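Local coordinates for twitching motility pilus retraction protein (Geobacter sulfurreducens PCA, PDB 5ZFQ), which probably drives the retraction of type IV pili as a six-subunit ATPase motor, at residues I173-D179 and P193-V199; I129-L135 and A167-K172; L151-P157 and C250-T256. All blocks are in the same frame, centred on the assembly; numbering follows the deposited sequence.

In the fold
Contact 3 lies in the buried core of the ATPase domain, where two neighbouring parallel strands pair through backbone hydrogen bonds and aliphatic side chains. Contacts 1 and 2 are only partly buried and share helix 162-176, which follows strand 150-155 through the probable P-loop. Contact 2 packs the middle of that helix mainly by apolar groups, whereas contact 1 ties its C-terminal end to a loop by polar bonds, one asparagine doing most of the work. A salt bridge from Lys195 to Asp171 joins contacts 1 and 2. Ile169 and Ile170 of the helix rest on Leu251 of contact 3, so the helix meets both the central sheet and the segment 129-135.

Contact 1: residues I173-D179 and P193-V199; sequences INTERHD and PHKSCVV
Asn174 OD1 accepts two backbone N-H groups of the segment 193-199 at once. Cys197 N lies 3.3 Å from Asn174 OD1 and in the plane of its carbonyl, with a C=O...N angle of 158°. Lys195 N comes in from the flank, 3.0 Å from Asn174 OD1 and tilted from that plane. The other half of the amide donates: Asn174 ND2 reaches Pro193 O at 2.8 Å, with the acceptor nearly in the amide plane. Three bonds to separate groups thus fix the flip and rotation of this buried side chain, whose CG stands anti to the backbone N (chi1 -175°) and is thereby extended into the loop. With an alanine here, Lys195 N and Pro193 O would probably lose these mates, and Cys197 N would keep at best its weak bond to the backbone O of that residue.

That backbone oxygen also accepts a stronger bond, from Ser196 N at 2.8 Å, close to the helix end. The aliphatic chain of Lys195 crosses the asparagine at about a right angle, CG resting 3.6 Å from Asn174 ND2, and carries its amine to a salt bridge with Asp171. Farther along, Cys197 SG accepts from Asp179 N at 3.4 Å, and Val198 N bonds to Asp179 O. His194 NE2 is bonded to Thr48 O of a neighbouring subunit. The contact joins the end of the helix after the probable P-loop to the start of strand 198-203, an outer strand of the sheet within this chain, on the rim of the RecA-like ATPase core.

Contact 2: residues I129-L135 and A167-K172; sequences ILTFEEL and AAIIDK
Helix 162-176, which follows the probable P-loop of the ATPase domain, is flanked by the segment 129-135 where Ile129 and Phe132 lie against Ala168 and its neighbours. Strand 117-125 belongs to the antiparallel N-terminal sheet, so this segment comes soon after the chain leaves it. Phe132 sets one ring face over Ala168, whose CB stands 4.2 Å above the plane and over the ring centre. Its far end, CZ, comes within 3.6 Å of Ala168 O. Ile169 and Lys172 each cross the phenylalanine at about a right angle, Ile169 CG1 lying 4.1 Å from Phe132 CE2 and Lys172 CD 3.9 Å from Phe132 CE1. The lysine thus contributes its methylenes here, while its amine turns to Glu176 in a salt bridge.

Ile129 touches by its CG2 branch, which lies anti to the backbone N and reaches Asp171 CB at 3.9 Å; the two side chains slide past each other in opposite directions. Leu135 CD1 closes on Ala168 CB as well. A water donates to Asp171 OD2 at 2.6 Å and more weakly to Ile129 O, while OD1 is engaged by Lys195. No direct hydrogen bond links the two segments: apolar contact around a small alanine joins them, and the hydrogen bonding between them runs through a water.

Contact 3: residues L151-P157 and C250-T256; sequences LILVTGP and CLATLHT
Leu151 and Cys250 lie at the regular end of a parallel pairing that loosens toward the other. Ile152 N donates to Cys250 O at 2.9 Å; bonds from Ala252 N to Ile152 O and from Val154 N to Ala252 O continue the alternation. Side chains fit closely on both faces. Leu153 CD2 lies 3.7 Å from Ala252 CB on the face that also holds Leu151 and Cys250, while on the other Ile152 and Leu251 lie side by side, Leu251 CD2 against Ile152 CB.

Beyond Val154 the backbone pairing slackens, and side chains take up part of the bonding. Thr253 OG1 donates to Val154 O at 3.2 Å, in the carbonyl plane. Thr155 OG1, placed between the backbone N and the carbonyl carbon (chi1 77°), reaches Thr256 O at 2.8 Å from above the carbonyl plane and also bonds to Ser291. Gly156 N still returns a backbone bond to Leu254 O. At the looser end, where His255 is partly exposed, its poorly ordered ring receives Pro157 CA over one face, a CH-pi contact 3.9 Å from CA to the ring centroid. His255 O bonds to Gln277 of a neighbouring subunit, so this end lies at a subunit interface.

Gly156 opens the probable P-loop, and its O is bonded by Lys162. A strand inserted, as 249-254 is here, between the P-loop strand and strand 225-230, the likely Walker B strand, is characteristic of the RecA-like, ASCE-type ATPase fold.

Contact 1: residues I173-D179 and P193-V199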
loop_
_atom_site.group_PDB
_atom_site.type_symbol
_atom_site.label_atom_id
_atom_site.label_comp_id
_atom_site.label_asym_id
_atom_site.label_seq_id
_atom_site.Cartn_x
_atom_site.Cartn_y
_atom_site.Cartn_z
ATOM N N ILE A 173 8.498 3.376 43.508
ATOM C CA ILE A 173 9.819 3.491 42.935
ATOM C C ILE A 173 10.386 4.876 43.181
ATOM O O ILE A 173 11.525 5.028 43.624
ATOM C CB ILE A 173 9.785 3.211 41.431
ATOM C CG1 ILE A 173 9.486 1.736 41.182
ATOM C CG2 ILE A 173 11.099 3.618 40.757
ATOM C CD1 ILE A 173 9.244 1.409 39.728
ATOM N N ASN A 174 9.570 5.877 42.870
ATOM C CA ASN A 174 9.882 7.278 43.074
ATOM C C ASN A 174 10.219 7.612 44.530
ATOM O O ASN A 174 10.989 8.554 44.810
ATOM C CB ASN A 174 8.682 8.105 42.602
ATOM C CG ASN A 174 8.916 9.607 42.655
ATOM O OD1 ASN A 174 10.045 10.085 42.672
ATOM N ND2 ASN A 174 7.825 10.356 42.689
ATOM N N THR A 175 9.621 6.852 45.450
ATOM C CA THR A 175 9.834 7.030 46.881
ATOM C C THR A 175 11.153 6.389 47.332
ATOM O O THR A 175 11.876 6.936 48.176
ATOM C CB THR A 175 8.663 6.423 47.722
ATOM O OG1 THR A 175 7.426 7.084 47.406
ATOM C CG2 THR A 175 8.926 6.573 49.218
ATOM N N GLU A 176 11.473 5.233 46.754
ATOM C CA GLU A 176 12.577 4.424 47.256
ATOM C C GLU A 176 13.887 4.569 46.482
ATOM O O GLU A 176 14.952 4.454 47.075
ATOM C CB GLU A 176 12.167 2.950 47.282
ATOM C CG GLU A 176 11.057 2.624 48.259
ATOM C CD GLU A 176 10.642 1.154 48.215
ATOM O OE1 GLU A 176 11.287 0.344 47.496
ATOM O OE2 GLU A 176 9.658 0.812 48.905
ATOM N N ARG A 177 13.829 4.819 45.174
ATOM C CA ARG A 177 15.057 4.830 44.368
ATOM C C ARG A 177 15.603 6.225 44.056
ATOM O O ARG A 177 14.946 7.223 44.292
ATOM C CB ARG A 177 14.828 4.080 43.052
ATOM C CG ARG A 177 14.402 2.649 43.250
ATOM C CD ARG A 177 14.201 1.881 41.960
ATOM N NE ARG A 177 13.301 0.756 42.196
ATOM C CZ ARG A 177 13.144 -0.278 41.377
ATOM N NH1 ARG A 177 13.828 -0.359 40.246
ATOM N NH2 ARG A 177 12.301 -1.248 41.697
ATOM N N HIS A 178 16.812 6.286 43.515
ATOM C CA HIS A 178 17.329 7.539 42.978
ATOM C C HIS A 178 17.536 7.417 41.465
ATOM O O HIS A 178 18.670 7.472 40.959
ATOM C CB HIS A 178 18.626 7.935 43.673
ATOM C CG HIS A 178 18.501 8.006 45.160
ATOM N ND1 HIS A 178 18.689 6.908 45.974
ATOM C CD2 HIS A 178 18.163 9.034 45.977
ATOM C CE1 HIS A 178 18.493 7.263 47.233
ATOM N NE2 HIS A 178 18.171 8.545 47.260
ATOM N N ASP A 179 16.421 7.257 40.754
ATOM C CA ASP A 179 16.437 6.986 39.321
ATOM C C ASP A 179 15.814 8.126 38.545
ATOM O O ASP A 179 15.226 9.041 39.116
ATOM C CB ASP A 179 15.683 5.685 38.987
ATOM C CG ASP A 179 16.385 4.433 39.509
ATOM O OD1 ASP A 179 17.610 4.489 39.823
ATOM O OD2 ASP A 179 15.696 3.379 39.590
ATOM N N PRO A 193 4.909 13.895 41.530
ATOM C CA PRO A 193 5.872 14.914 41.959
ATOM C C PRO A 193 7.246 14.271 42.060
ATOM O O PRO A 193 7.317 13.044 42.159
ATOM C CB PRO A 193 5.348 15.316 43.337
ATOM C CG PRO A 193 4.771 14.027 43.872
ATOM C CD PRO A 193 4.177 13.308 42.672
ATOM N N HIS A 194 8.325 15.034 42.035
ATOM C CA HIS A 194 9.604 14.390 42.311
ATOM C C HIS A 194 9.647 14.017 43.791
ATOM O O HIS A 194 9.286 14.819 44.661
ATOM C CB HIS A 194 10.798 15.286 41.969
ATOM C CG HIS A 194 10.784 15.797 40.566
ATOM N ND1 HIS A 194 10.812 14.959 39.472
ATOM C CD2 HIS A 194 10.731 17.060 40.077
ATOM C CE1 HIS A 194 10.773 15.688 38.369
ATOM N NE2 HIS A 194 10.724 16.965 38.705
ATOM N N LYS A 195 10.060 12.791 44.074
ATOM C CA LYS A 195 10.385 12.432 45.444
ATOM C C LYS A 195 11.890 12.185 45.488
ATOM O O LYS A 195 12.654 13.151 45.523
ATOM C CB LYS A 195 9.552 11.241 45.906
ATOM C CG LYS A 195 8.075 11.630 45.998
ATOM C CD LYS A 195 7.187 10.587 46.621
ATOM C CE LYS A 195 5.751 11.054 46.614
ATOM N NZ LYS A 195 4.790 10.045 47.178
ATOM N N SER A 196 12.332 10.930 45.448
ATOM C CA SER A 196 13.771 10.658 45.322
ATOM C C SER A 196 14.233 10.519 43.862
ATOM O O SER A 196 15.411 10.695 43.562
ATOM C CB SER A 196 14.144 9.400 46.096
ATOM O OG SER A 196 13.988 9.595 47.489
ATOM N N CYS A 197 13.310 10.183 42.967
ATOM C CA CYS A 197 13.615 10.067 41.547
ATOM C C CYS A 197 13.377 11.382 40.808
ATOM O O CYS A 197 12.666 12.258 41.304
ATOM C CB CYS A 197 12.771 8.963 40.898
ATOM S SG CYS A 197 13.088 7.279 41.487
ATOM N N VAL A 198 13.983 11.534 39.634
ATOM C CA VAL A 198 13.574 12.605 38.731
ATOM C C VAL A 198 12.500 12.028 37.805
ATOM O O VAL A 198 12.728 11.005 37.139
ATOM C CB VAL A 198 14.763 13.172 37.908
ATOM C CG1 VAL A 198 14.277 14.116 36.809
ATOM C CG2 VAL A 198 15.744 13.891 38.807
ATOM N N VAL A 199 11.330 12.658 37.767
ATOM C CA VAL A 199 10.230 12.121 36.972
ATOM C C VAL A 199 9.841 13.019 35.781
ATOM O O VAL A 199 9.493 14.189 35.953
ATOM C CB VAL A 199 8.971 11.884 37.846
ATOM C CG1 VAL A 199 7.882 11.195 37.029
ATOM C CG2 VAL A 199 9.324 11.065 39.086
#

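Contact 2: residues I129-L135 and A167-K172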
loop_
_atom_site.group_PDB
_atom_site.type_symbol
_atom_site.label_atom_id
_atom_site.label_comp_id
_atom_site.label_asym_id
_atom_site.label_seq_id
_atom_site.Cartn_x
_atom_site.Cartn_y
_atom_site.Cartn_z
ATOM N N ILE A 129 -1.690 9.350 45.527
ATOM C CA ILE A 129 -1.717 8.073 44.827
ATOM C C ILE A 129 -1.989 6.892 45.774
ATOM O O ILE A 129 -1.179 6.573 46.656
ATOM C CB ILE A 129 -0.391 7.823 44.072
ATOM C CG1 ILE A 129 -0.310 8.694 42.808
ATOM C CG2 ILE A 129 -0.264 6.349 43.704
ATOM C CD1 ILE A 129 0.241 10.110 43.012
ATOM N N LEU A 130 -3.149 6.270 45.580
ATOM C CA LEU A 130 -3.554 5.055 46.294
ATOM C C LEU A 130 -2.439 4.018 46.428
ATOM O O LEU A 130 -1.647 3.813 45.499
ATOM C CB LEU A 130 -4.746 4.408 45.581
ATOM C CG LEU A 130 -6.016 5.249 45.474
ATOM C CD1 LEU A 130 -6.954 4.654 44.426
ATOM C CD2 LEU A 130 -6.695 5.372 46.847
ATOM N N THR A 131 -2.386 3.345 47.574
ATOM C CA THR A 131 -1.347 2.337 47.784
ATOM C C THR A 131 -1.798 0.906 47.393
ATOM O O THR A 131 -2.961 0.667 47.061
ATOM C CB THR A 131 -0.848 2.353 49.256
ATOM O OG1 THR A 131 0.296 1.490 49.383
ATOM C CG2 THR A 131 -1.940 1.920 50.224
ATOM N N PHE A 132 -0.850 -0.027 47.408
ATOM C CA PHE A 132 -1.133 -1.433 47.154
ATOM C C PHE A 132 -2.194 -1.976 48.103
ATOM O O PHE A 132 -3.116 -2.671 47.676
ATOM C CB PHE A 132 0.140 -2.263 47.288
ATOM C CG PHE A 132 1.249 -1.814 46.398
ATOM C CD1 PHE A 132 2.100 -0.795 46.790
ATOM C CD2 PHE A 132 1.438 -2.406 45.165
ATOM C CE1 PHE A 132 3.131 -0.380 45.969
ATOM C CE2 PHE A 132 2.453 -1.998 44.341
ATOM C CZ PHE A 132 3.307 -0.984 44.742
ATOM N N GLU A 133 -2.031 -1.656 49.388
ATOM C CA GLU A 133 -2.982 -2.004 50.440
ATOM C C GLU A 133 -4.382 -1.599 50.021
ATOM O O GLU A 133 -5.303 -2.423 49.979
ATOM C CB GLU A 133 -2.633 -1.314 51.772
ATOM C CG GLU A 133 -1.271 -1.654 52.425
ATOM C CD GLU A 133 -0.039 -1.522 51.506
ATOM O OE1 GLU A 133 0.032 -0.583 50.675
ATOM O OE2 GLU A 133 0.883 -2.358 51.645
ATOM N N GLU A 134 -4.520 -0.317 49.701
ATOM C CA GLU A 134 -5.801 0.283 49.351
ATOM C C GLU A 134 -6.377 -0.251 48.037
ATOM O O GLU A 134 -7.592 -0.294 47.853
ATOM C CB GLU A 134 -5.651 1.806 49.276
ATOM C CG GLU A 134 -5.372 2.481 50.622
ATOM C CD GLU A 134 -4.594 3.791 50.477
ATOM O OE1 GLU A 134 -4.186 4.122 49.336
ATOM O OE2 GLU A 134 -4.362 4.471 51.509
ATOM N N LEU A 135 -5.517 -0.655 47.113
ATOM C CA LEU A 135 -6.006 -1.204 45.859
ATOM C C LEU A 135 -6.299 -2.703 45.997
ATOM O O LEU A 135 -6.869 -3.332 45.099
ATOM C CB LEU A 135 -5.001 -0.938 44.738
ATOM C CG LEU A 135 -4.900 0.550 44.399
ATOM C CD1 LEU A 135 -3.819 0.825 43.376
ATOM C CD2 LEU A 135 -6.256 1.066 43.919
ATOM N N ALA A 167 0.480 3.348 38.553
ATOM C CA ALA A 167 0.672 4.514 39.392
ATOM C C ALA A 167 1.287 4.142 40.735
ATOM O O ALA A 167 2.232 4.786 41.194
ATOM C CB ALA A 167 -0.652 5.229 39.599
ATOM N N ALA A 168 0.759 3.101 41.365
ATOM C CA ALA A 168 1.213 2.718 42.698
ATOM C C ALA A 168 2.647 2.195 42.656
ATOM O O ALA A 168 3.457 2.458 43.551
ATOM C CB ALA A 168 0.285 1.678 43.287
ATOM N N ILE A 169 2.945 1.440 41.605
ATOM C CA ILE A 169 4.284 0.914 41.388
ATOM C C ILE A 169 5.294 2.049 41.208
ATOM O O ILE A 169 6.359 2.056 41.842
ATOM C CB ILE A 169 4.325 -0.023 40.159
ATOM C CG1 ILE A 169 3.677 -1.368 40.507
ATOM C CG2 ILE A 169 5.755 -0.226 39.700
ATOM C CD1 ILE A 169 3.368 -2.242 39.308
ATOM N N ILE A 170 4.947 3.011 40.359
ATOM C CA ILE A 170 5.854 4.109 40.080
ATOM C C ILE A 170 6.040 4.983 41.312
ATOM O O ILE A 170 7.170 5.418 41.600
ATOM C CB ILE A 170 5.358 4.945 38.884
ATOM C CG1 ILE A 170 5.587 4.151 37.589
ATOM C CG2 ILE A 170 6.094 6.268 38.804
ATOM C CD1 ILE A 170 4.677 4.523 36.464
ATOM N N ASP A 171 4.954 5.213 42.048
ATOM C CA ASP A 171 5.018 5.980 43.280
ATOM C C ASP A 171 6.008 5.355 44.255
ATOM O O ASP A 171 6.805 6.058 44.885
ATOM C CB ASP A 171 3.643 6.071 43.936
ATOM C CG ASP A 171 3.647 6.938 45.184
ATOM O OD1 ASP A 171 4.233 8.048 45.177
ATOM O OD2 ASP A 171 3.062 6.499 46.192
ATOM N N LYS A 172 5.948 4.030 44.378
ATOM C CA LYS A 172 6.829 3.310 45.278
ATOM C C LYS A 172 8.285 3.445 44.823
ATOM O O LYS A 172 9.191 3.613 45.653
ATOM C CB LYS A 172 6.430 1.842 45.361
ATOM C CG LYS A 172 7.356 1.026 46.258
ATOM C CD LYS A 172 7.059 -0.473 46.189
ATOM C CE LYS A 172 7.944 -1.267 47.151
ATOM N NZ LYS A 172 7.720 -0.936 48.608
HETATM O O HOH W 1 1.654 7.995 47.736
#

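Contact 3: residues L151-P157 and C250-T256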
loop_
_atom_site.group_PDB
_atom_site.type_symbol
_atom_site.label_atom_id
_atom_site.label_comp_id
_atom_site.label_asym_id
_atom_site.label_seq_id
_atom_site.Cartn_x
_atom_site.Cartn_y
_atom_site.Cartn_z
ATOM N N LEU A 151 11.663 -6.591 32.388
ATOM C CA LEU A 151 10.388 -6.182 31.837
ATOM C C LEU A 151 9.251 -6.630 32.737
ATOM O O LEU A 151 9.189 -7.804 33.119
ATOM C CB LEU A 151 10.220 -6.769 30.442
ATOM C CG LEU A 151 8.900 -6.490 29.741
ATOM C CD1 LEU A 151 8.725 -4.986 29.375
ATOM C CD2 LEU A 151 8.839 -7.392 28.519
ATOM N N ILE A 152 8.364 -5.697 33.073
ATOM C CA ILE A 152 7.188 -5.994 33.884
ATOM C C ILE A 152 5.920 -5.617 33.121
ATOM O O ILE A 152 5.808 -4.494 32.625
ATOM C CB ILE A 152 7.220 -5.234 35.223
ATOM C CG1 ILE A 152 8.502 -5.573 35.995
ATOM C CG2 ILE A 152 5.985 -5.542 36.044
ATOM C CD1 ILE A 152 8.494 -5.125 37.430
ATOM N N LEU A 153 4.967 -6.544 33.019
ATOM C CA LEU A 153 3.755 -6.283 32.239
ATOM C C LEU A 153 2.505 -6.217 33.091
ATOM O O LEU A 153 2.258 -7.087 33.919
ATOM C CB LEU A 153 3.576 -7.348 31.160
ATOM C CG LEU A 153 4.741 -7.382 30.165
ATOM C CD1 LEU A 153 4.660 -8.551 29.210
ATOM C CD2 LEU A 153 4.788 -6.044 29.424
ATOM N N VAL A 154 1.729 -5.157 32.905
ATOM C CA VAL A 154 0.392 -5.077 33.479
ATOM C C VAL A 154 -0.606 -5.123 32.337
ATOM O O VAL A 154 -0.682 -4.178 31.550
ATOM C CB VAL A 154 0.181 -3.799 34.288
ATOM C CG1 VAL A 154 -1.118 -3.892 35.071
ATOM C CG2 VAL A 154 1.347 -3.562 35.219
ATOM N N THR A 155 -1.354 -6.218 32.220
ATOM C CA THR A 155 -2.232 -6.385 31.072
ATOM C C THR A 155 -3.683 -6.301 31.468
ATOM O O THR A 155 -4.030 -6.439 32.634
ATOM C CB THR A 155 -2.003 -7.729 30.360
ATOM O OG1 THR A 155 -2.621 -8.802 31.098
ATOM C CG2 THR A 155 -0.506 -7.988 30.182
ATOM N N GLY A 156 -4.540 -6.098 30.482
ATOM C CA GLY A 156 -5.965 -6.056 30.727
ATOM C C GLY A 156 -6.636 -4.995 29.888
ATOM O O GLY A 156 -5.966 -4.229 29.183
ATOM N N PRO A 157 -7.971 -4.940 29.954
ATOM C CA PRO A 157 -8.643 -3.863 29.230
ATOM C C PRO A 157 -8.299 -2.513 29.857
ATOM O O PRO A 157 -8.124 -2.443 31.076
ATOM C CB PRO A 157 -10.132 -4.215 29.380
ATOM C CG PRO A 157 -10.202 -5.031 30.642
ATOM C CD PRO A 157 -8.913 -5.811 30.682
ATOM N N CYS A 250 11.580 -1.762 32.616
ATOM C CA CYS A 250 10.536 -1.352 31.694
ATOM C C CYS A 250 9.151 -1.782 32.185
ATOM O O CYS A 250 8.879 -2.978 32.353
ATOM C CB CYS A 250 10.805 -1.922 30.300
ATOM S SG CYS A 250 9.602 -1.357 29.062
ATOM N N LEU A 251 8.288 -0.799 32.430
ATOM C CA LEU A 251 6.885 -1.067 32.748
ATOM C C LEU A 251 6.086 -0.925 31.476
ATOM O O LEU A 251 6.261 0.052 30.744
ATOM C CB LEU A 251 6.348 -0.106 33.818
ATOM C CG LEU A 251 7.133 -0.153 35.123
ATOM C CD1 LEU A 251 6.701 0.933 36.087
ATOM C CD2 LEU A 251 7.058 -1.558 35.769
ATOM N N ALA A 252 5.214 -1.887 31.201
ATOM C CA ALA A 252 4.443 -1.834 29.973
ATOM C C ALA A 252 3.112 -2.575 30.084
ATOM O O ALA A 252 2.891 -3.343 31.018
ATOM C CB ALA A 252 5.267 -2.391 28.798
ATOM N N THR A 253 2.263 -2.280 29.126
ATOM C CA THR A 253 0.893 -2.701 29.050
ATOM C C THR A 253 0.508 -3.456 27.777
ATOM O O THR A 253 1.028 -3.241 26.733
ATOM C CB THR A 253 0.055 -1.400 29.220
ATOM O OG1 THR A 253 -0.201 -1.175 30.587
ATOM C CG2 THR A 253 -1.239 -1.381 28.506
ATOM N N LEU A 254 -0.443 -4.345 27.912
ATOM C CA LEU A 254 -1.027 -5.097 26.825
ATOM C C LEU A 254 -2.479 -5.355 27.143
ATOM O O LEU A 254 -2.834 -5.489 28.285
ATOM C CB LEU A 254 -0.360 -6.452 26.697
ATOM C CG LEU A 254 0.634 -6.653 25.591
ATOM C CD1 LEU A 254 0.795 -8.114 25.301
ATOM C CD2 LEU A 254 0.104 -5.954 24.372
ATOM N N HIS A 255 -3.323 -5.486 26.146
ATOM C CA HIS A 255 -4.704 -5.795 26.430
ATOM C C HIS A 255 -4.931 -7.281 26.305
ATOM O O HIS A 255 -5.623 -7.736 25.461
ATOM C CB HIS A 255 -5.658 -5.036 25.543
ATOM C CG HIS A 255 -7.083 -5.432 25.749
ATOM N ND1 HIS A 255 -8.127 -4.888 25.036
ATOM C CD2 HIS A 255 -7.636 -6.331 26.593
ATOM C CE1 HIS A 255 -9.259 -5.436 25.429
ATOM N NE2 HIS A 255 -8.986 -6.310 26.375
ATOM N N THR A 256 -4.297 -8.032 27.168
ATOM C CA THR A 256 -4.403 -9.461 27.182
ATOM C C THR A 256 -4.966 -9.876 28.511
ATOM O O THR A 256 -4.827 -9.216 29.505
ATOM C CB THR A 256 -3.116 -10.189 26.818
ATOM O OG1 THR A 256 -2.004 -9.552 27.411
ATOM C CG2 THR A 256 -2.927 -10.197 25.352
#